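Local coordinates for xyloglucan-specific endo-beta-1,4-glucanase BoGH5A (Bacteroides ovatus, PDB 3ZMR), which catalyses endohydrolysis of beta-1,4-glucosidic linkages in the xyloglucan backbone, with retention of anomeric configuration, releasing xyloglucan oligosaccharides, at residues A[125-130]-A[170-175]; A[166-171]-A[461-466]; A[211-216]-A[255-260]; A[390-395]-A[433-438]. All coordinates share one frame; numbering follows the deposited sequence.

Contact 1 of 4, residues A[125-130]-A[170-175]; sequences GVNVGN and VVRIPV. With BGC (beta-D-glucopyranose), chain C; BGC (beta-D-glucopyranose), chain B.
Strands 125-127 and 170-173 run parallel, 4.7 Å apart at their axes, with Gly-125, Val-126 and Asn-127 paired to Val-170, Val-171 and Arg-172. Val-126 is bonded through its N to Val-170 O and through its O to Arg-172 N, and Val-128 N reaches Arg-172 O (2.9 Å). Beside this backbone pairing, the side chains of Asn-127 and Arg-172 lie alongside each other. The arginine is extended from CG to NE, which carries NH1 to Asn-127 OD1 (2.9 Å, N-H...O 164°). The amide stands at 82° to the guanidinium plane, yet its oxygen lies in that plane. Asn-127 ND2 binds Gly-394 O and Tyr-436 O, so both ends of the amide are held and its rotation is fixed. On the side of Val-126 and Val-171, Val-128 CG2 presses tightly on Val-171 CG2 (3.3 Å). A water bridges Val-128 O and Pro-174 O. Asn-130 ND2 donates to O3 of a glucose of the bound xyloglucan oligosaccharide (2.8 Å). Arg-172 also forms salt bridges with Glu-395, the inferred nucleophile, and Glu-334. Helix 157-165 covers Val-126 with Ile-163, and Val-128 and Val-171 with Phe-160, while strands 433-436 and 210-214 flank the pair in the barrel.

Contact 2 of 4, residues A[166-171]-A[461-466]; sequences AGFDVV and AIMKGL
Met-463 reaches from 461-466 of helix 456-471 across to the turn at Ala-166, Gly-167 and Phe-168. From CB, its chain bends at chi2 (-56°) and again at chi3. Met-463 CG runs past Ala-166 O at 4.1 Å. Met-463 SD is 3.8 Å from Ala-166 O. The methyl CE ends 3.3 Å from Ala-166 O and sits over one face of the Phe-168 ring, 3.8 Å from the centroid and 11° off the normal. This is a CH-pi contact, centred on the ring. Ile-462 meets the same ring differently. Its CD1 lies at the edge, in plane, 3.8 Å from Phe-168 CZ, and its CG2 touches Phe-168 CE1. No hydrogen bond crosses the contact. Gly-167 ends the preceding helix in a Schellman motif with positive phi, and a side chain there would crowd Met-463 SD. Replacing Phe-168 by an alanine would probably open a gap between turn and helix, leaving Met-463 CE without its ring face and Ile-462 CD1 without its edge. The packing thus sets the C-terminal helix 456-471 against the turn that leads from helix 157-165 into barrel strand 170-173. Ile-163 of helix 157-165 touches Phe-168, and Ile-420 of helix 406-429 touches Ile-462.

Contact 3 of 4, residues A[211-216]-A[255-260]; sequences VIINIH and LLFAGT. With GLC (alpha-D-glucopyranose), chain L; BGC (beta-D-glucopyranose), chain D.
His-216 belongs to the substrate pocket, just beyond barrel strand 210-214, which pairs with strand 255-258. His-216 NE2 donates to O3 of the bound glucose, modelled as overlapping alpha and beta anomers; the bond is 2.9 Å to GLC O3. The sugar oxygen lies at the ring edge. At the other nitrogen, Asn-214 ND2 donates to His-216 ND1 (3.1 Å, 163°), with the hydrogen bond close to both the imidazole and the amide plane. Asn-214 OD1 accepts from Val-175 N, so the amide is fixed at both ends and, as a second-shell group, sets the turn of the imidazole. The two strands are neighbours in the parallel (beta/alpha)8 barrel of the GH5 cellulases. Leu-256 N to Val-211 O is almost straight (2.8 Å, 178°). Ile-213 N then bonds Leu-256 O, and Ala-258 N bonds Ile-213 O (2.8 Å). Towards the surrounding helices, Ile-213 runs alongside Phe-257. Its CG1 takes the position between backbone N and carbonyl carbon (chi1 58°) and comes 3.9 Å from Phe-257 CD1. On the opposite face, Ala-258 CB meets Ile-212 CG2 (3.9 Å) and Asn-214 CB. Past Ala-258 the chains part and waters take over. One joins Asn-214 ND2 to Thr-260 O, another Ile-215 O to Gly-259 O. Ile-215 N is buried and finds no partner in the model.

Contact 4 of 4, residues A[390-395]-A[433-438]; sequences PVIIGE and VPLYWD. With GLC (alpha-D-glucopyranose), chain L; BGC (beta-D-glucopyranose), chain D.
Val-391 opens the pairing, its O accepting from Val-433 N (3.0 Å). Ile-392 comes next and lies alongside Val-433. Its CG2, anti to the backbone N, touches Leu-435 CD1 (3.7 Å). Ile-393 is bonded to 433-436 through both N and O, N to Val-433 O (2.8 Å) and O from Leu-435 N (2.9 Å). Gly-394 O then lies against Leu-435 CB. Glu-395, the inferred nucleophile, ends the segment. Its CA-H points at Leu-435 O, and its side chain, extended beyond CG, runs beside Trp-437. Glu-395 CD is 3.5 Å from Trp-437 CE3, with the carboxylate turned only 23° from the indole plane. OE1 lies over one indole face and looks at the anomeric carbon of the bound glucose, while OE2 approaches the sugar's O2. Tyr-338 OH binds OE1. The glucose also places C3 over the same indole face, toward its rim, and Trp-437 NE1 binds O2 of another glucose of the chain. An alanine in place of Trp-437 takes away the indole, and the glucose and the Glu-395 carboxylate would probably lose the flat surface they lie on. These strands belong to a beta-alpha-beta unit of the barrel. Its helix 406-429 packs through Cys-427 on Ile-393 and Pro-434, while strands 331-337 and 125-127 flank the pair.

After the N-terminal beta sheet, the chain enters the barrel at strand 125-127. Contact 1 closes the first loop by joining it to strand 170-173. Contact 2 opens at the turn leading into that strand and closes only at 461-466, near the C terminus. Its long loop encloses contacts 3 and 4, which follow in series and do not cross. Contact 3 pairs strand 210-214, the neighbour of 170-173, with 255-258. Contact 4 pairs 391-396 with 433-436, and Asn-127 N to Tyr-436 O then shuts the barrel against contact 1. Contact 2 adds the last helix outside. Contacts 3 and 4 meet at the same glucose, with His-216 beside Glu-395; contact 1 holds another glucose of the ligand.

Contact 1 of 4, residues A[125-130]-A[170-175]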
# COMPACT_ATOMS: atom_id res chain seq x y z
N GLY A 125 -1.88 -1.76 -16.39
CA GLY A 125 -2.23 -0.37 -16.43
C GLY A 125 -1.10 0.61 -16.50
O GLY A 125 0.06 0.25 -16.80
N VAL A 126 -1.45 1.87 -16.25
CA VAL A 126 -0.50 2.98 -16.33
C VAL A 126 -0.82 4.01 -15.25
O VAL A 126 -1.94 4.11 -14.76
CB VAL A 126 -0.57 3.63 -17.75
CG1 VAL A 126 -1.90 4.33 -17.97
CG2 VAL A 126 0.60 4.54 -18.05
N ASN A 127 0.20 4.77 -14.88
CA ASN A 127 0.06 5.92 -14.03
C ASN A 127 -0.10 7.19 -14.84
O ASN A 127 0.53 7.34 -15.88
CB ASN A 127 1.31 6.14 -13.19
CG ASN A 127 1.43 5.16 -12.03
OD1 ASN A 127 1.06 5.50 -10.92
ND2 ASN A 127 1.95 3.97 -12.28
N VAL A 128 -0.89 8.12 -14.33
CA VAL A 128 -0.91 9.51 -14.80
C VAL A 128 0.00 10.28 -13.84
O VAL A 128 -0.44 11.04 -12.96
CB VAL A 128 -2.34 10.12 -14.83
CG1 VAL A 128 -2.32 11.54 -15.40
CG2 VAL A 128 -3.26 9.25 -15.66
N GLY A 129 1.29 10.05 -13.98
CA GLY A 129 2.27 10.56 -13.06
C GLY A 129 2.65 12.02 -13.30
O GLY A 129 2.41 12.60 -14.37
N ASN A 130 3.24 12.61 -12.25
CA ASN A 130 3.71 14.01 -12.24
C ASN A 130 2.62 14.99 -12.65
O ASN A 130 2.84 15.98 -13.36
CB ASN A 130 4.95 14.19 -13.10
CG ASN A 130 6.22 13.71 -12.42
OD1 ASN A 130 6.21 13.07 -11.37
ND2 ASN A 130 7.35 13.99 -13.07
N VAL A 170 -6.48 -0.32 -16.26
CA VAL A 170 -6.34 0.38 -14.96
C VAL A 170 -5.51 1.64 -15.13
O VAL A 170 -4.50 1.62 -15.82
CB VAL A 170 -5.59 -0.49 -13.91
CG1 VAL A 170 -5.54 0.20 -12.54
CG2 VAL A 170 -6.19 -1.86 -13.78
N VAL A 171 -5.91 2.70 -14.45
CA VAL A 171 -5.07 3.89 -14.33
C VAL A 171 -4.89 4.21 -12.85
O VAL A 171 -5.87 4.19 -12.08
CB VAL A 171 -5.60 5.11 -15.12
CG1 VAL A 171 -6.98 5.58 -14.66
CG2 VAL A 171 -4.61 6.25 -15.11
N ARG A 172 -3.64 4.42 -12.43
CA ARG A 172 -3.33 4.98 -11.12
C ARG A 172 -3.09 6.47 -11.29
O ARG A 172 -2.33 6.89 -12.17
CB ARG A 172 -2.10 4.29 -10.53
CG ARG A 172 -1.64 4.81 -9.17
CD ARG A 172 -0.61 3.90 -8.58
NE ARG A 172 -0.04 4.28 -7.29
CZ ARG A 172 1.11 4.93 -7.13
NH1 ARG A 172 1.78 5.42 -8.16
NH2 ARG A 172 1.62 5.11 -5.92
N ILE A 173 -3.81 7.24 -10.48
CA ILE A 173 -3.78 8.71 -10.46
C ILE A 173 -3.21 9.12 -9.11
O ILE A 173 -3.95 9.20 -8.12
CB ILE A 173 -5.17 9.32 -10.70
CG1 ILE A 173 -5.79 8.79 -11.99
CG2 ILE A 173 -5.10 10.84 -10.70
CD1 ILE A 173 -7.18 9.33 -12.31
N PRO A 174 -1.89 9.36 -9.02
CA PRO A 174 -1.34 9.95 -7.81
C PRO A 174 -1.98 11.33 -7.56
O PRO A 174 -2.22 12.09 -8.52
CB PRO A 174 0.15 10.11 -8.16
CG PRO A 174 0.42 9.06 -9.16
CD PRO A 174 -0.82 9.04 -9.99
N VAL A 175 -2.29 11.64 -6.31
CA VAL A 175 -2.90 12.92 -5.96
C VAL A 175 -2.22 13.53 -4.74
O VAL A 175 -1.92 12.85 -3.75
CB VAL A 175 -4.41 12.78 -5.66
CG1 VAL A 175 -5.09 14.16 -5.55
CG2 VAL A 175 -5.11 11.97 -6.73
C2 BGC C . 9.32 11.17 -11.10
C3 BGC C . 10.10 12.48 -11.25
C4 BGC C . 9.65 13.47 -10.17
C5 BGC C . 9.73 12.78 -8.82
C6 BGC C . 9.30 13.64 -7.64
C1 BGC C . 9.39 10.62 -9.68
O2 BGC C . 9.86 10.23 -12.04
O3 BGC C . 9.95 13.09 -12.53
O4 BGC C . 10.51 14.61 -10.08
O5 BGC C . 8.92 11.62 -8.81
O6 BGC C . 10.00 13.12 -6.53
C2 BGC B . 10.74 16.95 -9.66
C3 BGC B . 10.22 18.35 -9.99
C4 BGC B . 10.07 18.51 -11.51
C5 BGC B . 9.32 17.32 -12.11
C6 BGC B . 9.23 17.38 -13.62
C1 BGC B . 9.92 15.88 -10.36
O2 BGC B . 10.74 16.74 -8.25
O3 BGC B . 11.10 19.31 -9.37
O4 BGC B . 9.31 19.68 -11.88
O5 BGC B . 9.95 16.10 -11.76
O6 BGC B . 10.56 17.35 -14.18
O HOH W 1 -2.12 12.42 -11.25

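Contact 2 of 4, residues A[166-171]-A[461-466]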
# COMPACT_ATOMS: atom_id res chain seq x y z
N ALA A 166 -5.51 1.49 -26.11
CA ALA A 166 -4.22 0.82 -26.26
C ALA A 166 -4.18 -0.56 -25.58
O ALA A 166 -3.24 -1.33 -25.77
CB ALA A 166 -3.14 1.71 -25.70
N GLY A 167 -5.18 -0.86 -24.76
CA GLY A 167 -5.25 -2.17 -24.10
C GLY A 167 -5.01 -2.17 -22.60
O GLY A 167 -4.92 -3.23 -21.99
N PHE A 168 -4.95 -0.99 -22.00
CA PHE A 168 -4.82 -0.87 -20.55
C PHE A 168 -6.20 -0.85 -19.92
O PHE A 168 -7.12 -0.22 -20.44
CB PHE A 168 -4.09 0.40 -20.17
CG PHE A 168 -2.68 0.42 -20.65
CD1 PHE A 168 -1.72 -0.31 -20.00
CD2 PHE A 168 -2.31 1.14 -21.79
CE1 PHE A 168 -0.41 -0.29 -20.41
CE2 PHE A 168 -0.99 1.16 -22.21
CZ PHE A 168 -0.04 0.44 -21.52
N ASP A 169 -6.32 -1.50 -18.77
CA ASP A 169 -7.59 -1.52 -18.06
C ASP A 169 -7.63 -0.80 -16.72
O ASP A 169 -8.70 -0.68 -16.12
CB ASP A 169 -8.09 -2.95 -17.93
CG ASP A 169 -8.50 -3.54 -19.30
OD1 ASP A 169 -9.18 -2.85 -20.13
OD2 ASP A 169 -8.10 -4.66 -19.56
N VAL A 170 -6.48 -0.32 -16.26
CA VAL A 170 -6.34 0.38 -14.96
C VAL A 170 -5.51 1.64 -15.13
O VAL A 170 -4.50 1.62 -15.82
CB VAL A 170 -5.59 -0.49 -13.91
CG1 VAL A 170 -5.54 0.20 -12.54
CG2 VAL A 170 -6.19 -1.86 -13.78
N VAL A 171 -5.91 2.70 -14.45
CA VAL A 171 -5.07 3.89 -14.33
C VAL A 171 -4.89 4.21 -12.85
O VAL A 171 -5.87 4.19 -12.08
CB VAL A 171 -5.60 5.11 -15.12
CG1 VAL A 171 -6.98 5.58 -14.66
CG2 VAL A 171 -4.61 6.25 -15.11
N ALA A 461 5.67 -3.49 -26.16
CA ALA A 461 6.46 -4.32 -25.24
C ALA A 461 5.60 -4.79 -24.04
O ALA A 461 5.65 -5.93 -23.60
CB ALA A 461 7.67 -3.57 -24.74
N ILE A 462 4.81 -3.86 -23.51
CA ILE A 462 3.89 -4.18 -22.43
C ILE A 462 2.86 -5.22 -22.91
O ILE A 462 2.63 -6.23 -22.22
CB ILE A 462 3.17 -2.93 -21.88
CG1 ILE A 462 4.16 -1.99 -21.22
CG2 ILE A 462 2.05 -3.31 -20.90
CD1 ILE A 462 3.59 -0.62 -20.89
N MET A 463 2.27 -5.00 -24.08
CA MET A 463 1.23 -5.91 -24.55
C MET A 463 1.81 -7.29 -24.86
O MET A 463 1.16 -8.31 -24.66
CB MET A 463 0.52 -5.32 -25.76
CG MET A 463 -0.24 -4.05 -25.45
SD MET A 463 -1.46 -4.19 -24.12
CE MET A 463 -1.34 -2.59 -23.33
N LYS A 464 3.05 -7.33 -25.32
CA LYS A 464 3.76 -8.60 -25.59
C LYS A 464 3.95 -9.33 -24.27
O LYS A 464 3.74 -10.55 -24.17
CB LYS A 464 5.10 -8.36 -26.28
CG LYS A 464 5.83 -9.65 -26.66
CD LYS A 464 6.96 -9.39 -27.64
CE LYS A 464 7.89 -10.60 -27.76
NZ LYS A 464 9.27 -10.22 -28.20
N GLY A 465 4.36 -8.61 -23.23
CA GLY A 465 4.50 -9.19 -21.91
C GLY A 465 3.21 -9.72 -21.33
O GLY A 465 3.19 -10.78 -20.65
N LEU A 466 2.11 -9.04 -21.64
CA LEU A 466 0.80 -9.45 -21.14
C LEU A 466 0.32 -10.71 -21.79
O LEU A 466 -0.30 -11.54 -21.16
CB LEU A 466 -0.24 -8.36 -21.36
CG LEU A 466 -0.19 -7.15 -20.46
CD1 LEU A 466 -1.36 -6.26 -20.84
CD2 LEU A 466 -0.27 -7.56 -18.99

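Contact 3 of 4, residues A[211-216]-A[255-260]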
# COMPACT_ATOMS: atom_id res chain seq x y z
N VAL A 211 -9.84 2.74 -11.69
CA VAL A 211 -9.15 3.95 -11.24
C VAL A 211 -8.67 3.76 -9.82
O VAL A 211 -9.45 3.33 -8.97
CB VAL A 211 -10.03 5.20 -11.34
CG1 VAL A 211 -9.29 6.41 -10.82
CG2 VAL A 211 -10.50 5.38 -12.80
N ILE A 212 -7.41 4.06 -9.56
CA ILE A 212 -6.82 4.11 -8.24
C ILE A 212 -6.43 5.55 -7.91
O ILE A 212 -5.69 6.18 -8.70
CB ILE A 212 -5.57 3.21 -8.15
CG1 ILE A 212 -5.87 1.74 -8.42
CG2 ILE A 212 -4.90 3.38 -6.80
CD1 ILE A 212 -4.66 0.92 -8.82
N ILE A 213 -6.91 6.10 -6.81
CA ILE A 213 -6.44 7.40 -6.29
C ILE A 213 -5.73 7.18 -4.96
O ILE A 213 -6.11 6.30 -4.18
CB ILE A 213 -7.56 8.44 -6.15
CG1 ILE A 213 -8.68 7.96 -5.23
CG2 ILE A 213 -8.07 8.83 -7.53
CD1 ILE A 213 -9.73 9.03 -4.95
N ASN A 214 -4.70 7.97 -4.69
CA ASN A 214 -3.96 7.88 -3.45
C ASN A 214 -3.80 9.25 -2.79
O ASN A 214 -4.38 10.25 -3.22
CB ASN A 214 -2.63 7.17 -3.65
CG ASN A 214 -1.56 8.05 -4.27
OD1 ASN A 214 -1.79 9.21 -4.61
ND2 ASN A 214 -0.40 7.47 -4.49
N ILE A 215 -3.06 9.27 -1.68
CA ILE A 215 -2.38 10.49 -1.21
C ILE A 215 -0.88 10.20 -1.43
O ILE A 215 -0.34 9.26 -0.87
CB ILE A 215 -2.67 10.84 0.26
CG1 ILE A 215 -4.16 11.08 0.50
CG2 ILE A 215 -1.87 12.10 0.61
CD1 ILE A 215 -4.48 11.29 1.96
N HIS A 216 -0.21 11.01 -2.24
CA HIS A 216 1.13 10.70 -2.70
C HIS A 216 2.14 11.38 -1.76
O HIS A 216 1.79 11.82 -0.66
CB HIS A 216 1.30 11.15 -4.15
CG HIS A 216 2.30 10.36 -4.95
ND1 HIS A 216 2.08 9.07 -5.32
CD2 HIS A 216 3.51 10.71 -5.47
CE1 HIS A 216 3.09 8.63 -6.06
NE2 HIS A 216 3.98 9.62 -6.18
N LEU A 255 -13.59 2.06 -8.76
CA LEU A 255 -12.76 3.04 -8.06
C LEU A 255 -12.19 2.43 -6.79
O LEU A 255 -12.94 1.97 -5.91
CB LEU A 255 -13.49 4.32 -7.71
CG LEU A 255 -12.71 5.42 -6.96
CD1 LEU A 255 -11.54 5.95 -7.80
CD2 LEU A 255 -13.61 6.57 -6.58
N LEU A 256 -10.87 2.40 -6.72
CA LEU A 256 -10.10 1.90 -5.57
C LEU A 256 -9.34 3.05 -4.92
O LEU A 256 -8.96 4.02 -5.61
CB LEU A 256 -9.10 0.81 -5.99
CG LEU A 256 -9.65 -0.52 -6.57
CD1 LEU A 256 -9.95 -0.42 -8.05
CD2 LEU A 256 -8.64 -1.65 -6.34
N PHE A 257 -9.16 2.94 -3.60
CA PHE A 257 -8.36 3.91 -2.85
C PHE A 257 -7.06 3.27 -2.39
O PHE A 257 -7.06 2.13 -1.94
CB PHE A 257 -9.07 4.43 -1.59
CG PHE A 257 -10.43 5.06 -1.79
CD1 PHE A 257 -10.85 5.68 -2.97
CD2 PHE A 257 -11.29 5.09 -0.70
CE1 PHE A 257 -12.10 6.25 -3.04
CE2 PHE A 257 -12.52 5.68 -0.78
CZ PHE A 257 -12.94 6.24 -1.95
N ALA A 258 -5.96 4.02 -2.50
CA ALA A 258 -4.65 3.59 -2.00
C ALA A 258 -4.16 4.58 -0.95
O ALA A 258 -4.03 5.76 -1.23
CB ALA A 258 -3.63 3.50 -3.14
N GLY A 259 -3.90 4.10 0.28
CA GLY A 259 -3.84 5.02 1.41
C GLY A 259 -2.64 5.97 1.44
O GLY A 259 -2.74 7.12 1.88
N THR A 260 -1.50 5.43 0.99
CA THR A 260 -0.21 6.11 1.09
C THR A 260 0.62 5.79 -0.16
O THR A 260 0.20 5.01 -1.00
CB THR A 260 0.59 5.67 2.36
OG1 THR A 260 1.10 4.34 2.18
CG2 THR A 260 -0.27 5.75 3.62
C1 GLC L . 8.33 6.37 -6.96
C2 GLC L . 7.50 7.59 -6.60
C3 GLC L . 7.34 8.54 -7.79
C4 GLC L . 8.74 8.84 -8.32
C5 GLC L . 9.54 7.55 -8.52
C6 GLC L . 10.95 7.76 -9.08
O2 GLC L . 6.28 7.17 -6.07
O3 GLC L . 6.58 9.72 -7.44
O4 GLC L . 8.55 9.49 -9.55
O5 GLC L . 9.61 6.82 -7.32
O6 GLC L . 10.85 7.69 -10.49
C2 BGC D . 7.50 7.55 -6.39
C3 BGC D . 7.40 8.41 -7.66
C4 BGC D . 8.75 8.65 -8.31
C5 BGC D . 9.35 7.24 -8.49
C6 BGC D . 10.68 7.30 -9.21
C1 BGC D . 8.36 6.29 -6.47
O2 BGC D . 6.18 7.18 -5.97
O3 BGC D . 6.80 9.68 -7.31
O4 BGC D . 8.59 9.41 -9.54
O5 BGC D . 9.54 6.59 -7.22
O6 BGC D . 11.47 8.31 -8.56
O HOH W 2 -0.12 4.43 -3.70
O HOH W 3 -0.26 9.20 2.05

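Contact 4 of 4, residues A[390-395]-A[433-438]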
# COMPACT_ATOMS: atom_id res chain seq x y z
N PRO A 390 -4.05 -10.08 -3.21
CA PRO A 390 -3.48 -9.66 -4.49
C PRO A 390 -2.48 -8.55 -4.32
O PRO A 390 -2.45 -7.86 -3.28
CB PRO A 390 -4.72 -9.20 -5.26
CG PRO A 390 -5.63 -8.64 -4.19
CD PRO A 390 -5.40 -9.57 -3.01
N VAL A 391 -1.65 -8.39 -5.34
CA VAL A 391 -0.54 -7.43 -5.30
C VAL A 391 -0.55 -6.60 -6.58
O VAL A 391 -0.54 -7.14 -7.68
CB VAL A 391 0.83 -8.12 -5.14
CG1 VAL A 391 1.95 -7.10 -5.07
CG2 VAL A 391 0.87 -9.02 -3.92
N ILE A 392 -0.56 -5.28 -6.38
CA ILE A 392 -0.36 -4.32 -7.43
C ILE A 392 1.09 -3.85 -7.38
O ILE A 392 1.59 -3.44 -6.34
CB ILE A 392 -1.31 -3.12 -7.27
CG1 ILE A 392 -2.75 -3.57 -7.52
CG2 ILE A 392 -0.98 -2.00 -8.25
CD1 ILE A 392 -3.80 -2.63 -6.96
N ILE A 393 1.77 -3.97 -8.52
CA ILE A 393 3.06 -3.30 -8.71
C ILE A 393 2.68 -1.92 -9.24
O ILE A 393 2.45 -1.69 -10.43
CB ILE A 393 4.02 -4.08 -9.65
CG1 ILE A 393 4.29 -5.49 -9.08
CG2 ILE A 393 5.31 -3.31 -9.94
CD1 ILE A 393 4.91 -5.51 -7.69
N GLY A 394 2.55 -1.00 -8.29
CA GLY A 394 1.91 0.29 -8.56
C GLY A 394 2.69 1.22 -9.46
O GLY A 394 2.11 2.13 -10.06
N GLU A 395 4.01 0.99 -9.52
CA GLU A 395 4.90 1.68 -10.42
C GLU A 395 6.03 0.75 -10.83
O GLU A 395 6.59 0.06 -10.00
CB GLU A 395 5.54 2.92 -9.78
CG GLU A 395 4.59 3.95 -9.22
CD GLU A 395 5.29 5.12 -8.56
OE1 GLU A 395 6.51 5.32 -8.79
OE2 GLU A 395 4.60 5.84 -7.76
N VAL A 433 -0.35 -7.29 -10.65
CA VAL A 433 -0.89 -6.31 -11.59
C VAL A 433 0.12 -5.18 -11.83
O VAL A 433 0.40 -4.43 -10.91
CB VAL A 433 -2.19 -5.66 -11.04
CG1 VAL A 433 -2.74 -4.62 -11.99
CG2 VAL A 433 -3.23 -6.73 -10.73
N PRO A 434 0.65 -5.08 -13.06
CA PRO A 434 1.74 -4.12 -13.30
C PRO A 434 1.25 -2.78 -13.85
O PRO A 434 0.57 -2.77 -14.87
CB PRO A 434 2.59 -4.83 -14.34
CG PRO A 434 1.60 -5.56 -15.16
CD PRO A 434 0.53 -6.02 -14.19
N LEU A 435 1.59 -1.68 -13.18
CA LEU A 435 1.22 -0.32 -13.61
C LEU A 435 2.48 0.51 -13.95
O LEU A 435 3.32 0.77 -13.11
CB LEU A 435 0.40 0.40 -12.54
CG LEU A 435 -0.76 -0.37 -11.90
CD1 LEU A 435 -1.46 0.54 -10.90
CD2 LEU A 435 -1.70 -0.86 -12.96
N TYR A 436 2.57 0.85 -15.24
CA TYR A 436 3.72 1.56 -15.81
C TYR A 436 3.78 3.01 -15.35
O TYR A 436 2.78 3.69 -15.30
CB TYR A 436 3.63 1.51 -17.34
CG TYR A 436 4.79 2.20 -18.04
CD1 TYR A 436 6.01 1.57 -18.20
CD2 TYR A 436 4.66 3.50 -18.48
CE1 TYR A 436 7.07 2.23 -18.82
CE2 TYR A 436 5.72 4.17 -19.05
CZ TYR A 436 6.92 3.53 -19.24
OH TYR A 436 7.98 4.17 -19.79
N TRP A 437 4.99 3.47 -15.05
CA TRP A 437 5.23 4.85 -14.62
C TRP A 437 5.37 5.78 -15.82
O TRP A 437 6.43 5.84 -16.45
CB TRP A 437 6.46 4.97 -13.70
CG TRP A 437 6.61 6.36 -13.19
CD1 TRP A 437 7.59 7.25 -13.53
CD2 TRP A 437 5.73 7.08 -12.29
NE1 TRP A 437 7.38 8.44 -12.89
CE2 TRP A 437 6.25 8.38 -12.14
CE3 TRP A 437 4.57 6.75 -11.63
CZ2 TRP A 437 5.64 9.37 -11.33
CZ3 TRP A 437 3.96 7.72 -10.82
CH2 TRP A 437 4.50 9.01 -10.67
N ASP A 438 4.30 6.48 -16.13
CA ASP A 438 4.25 7.52 -17.17
C ASP A 438 4.18 8.83 -16.44
O ASP A 438 3.20 9.10 -15.73
CB ASP A 438 3.07 7.28 -18.10
CG ASP A 438 2.89 8.36 -19.16
OD1 ASP A 438 3.04 9.56 -18.83
OD2 ASP A 438 2.48 7.99 -20.29
C1 GLC L . 8.33 6.37 -6.96
C2 GLC L . 7.50 7.59 -6.60
C3 GLC L . 7.34 8.54 -7.79
C4 GLC L . 8.74 8.84 -8.32
C5 GLC L . 9.54 7.55 -8.52
C6 GLC L . 10.95 7.76 -9.08
O2 GLC L . 6.28 7.17 -6.07
O3 GLC L . 6.58 9.72 -7.44
O4 GLC L . 8.55 9.49 -9.55
O5 GLC L . 9.61 6.82 -7.32
O6 GLC L . 10.85 7.69 -10.49
C2 BGC D . 7.50 7.55 -6.39
C3 BGC D . 7.40 8.41 -7.66
C4 BGC D . 8.75 8.65 -8.31
C5 BGC D . 9.35 7.24 -8.49
C6 BGC D . 10.68 7.30 -9.21
C1 BGC D . 8.36 6.29 -6.47
O2 BGC D . 6.18 7.18 -5.97
O3 BGC D . 6.80 9.68 -7.31
O4 BGC D . 8.59 9.41 -9.54
O5 BGC D . 9.54 6.59 -7.22
O6 BGC D . 11.47 8.31 -8.56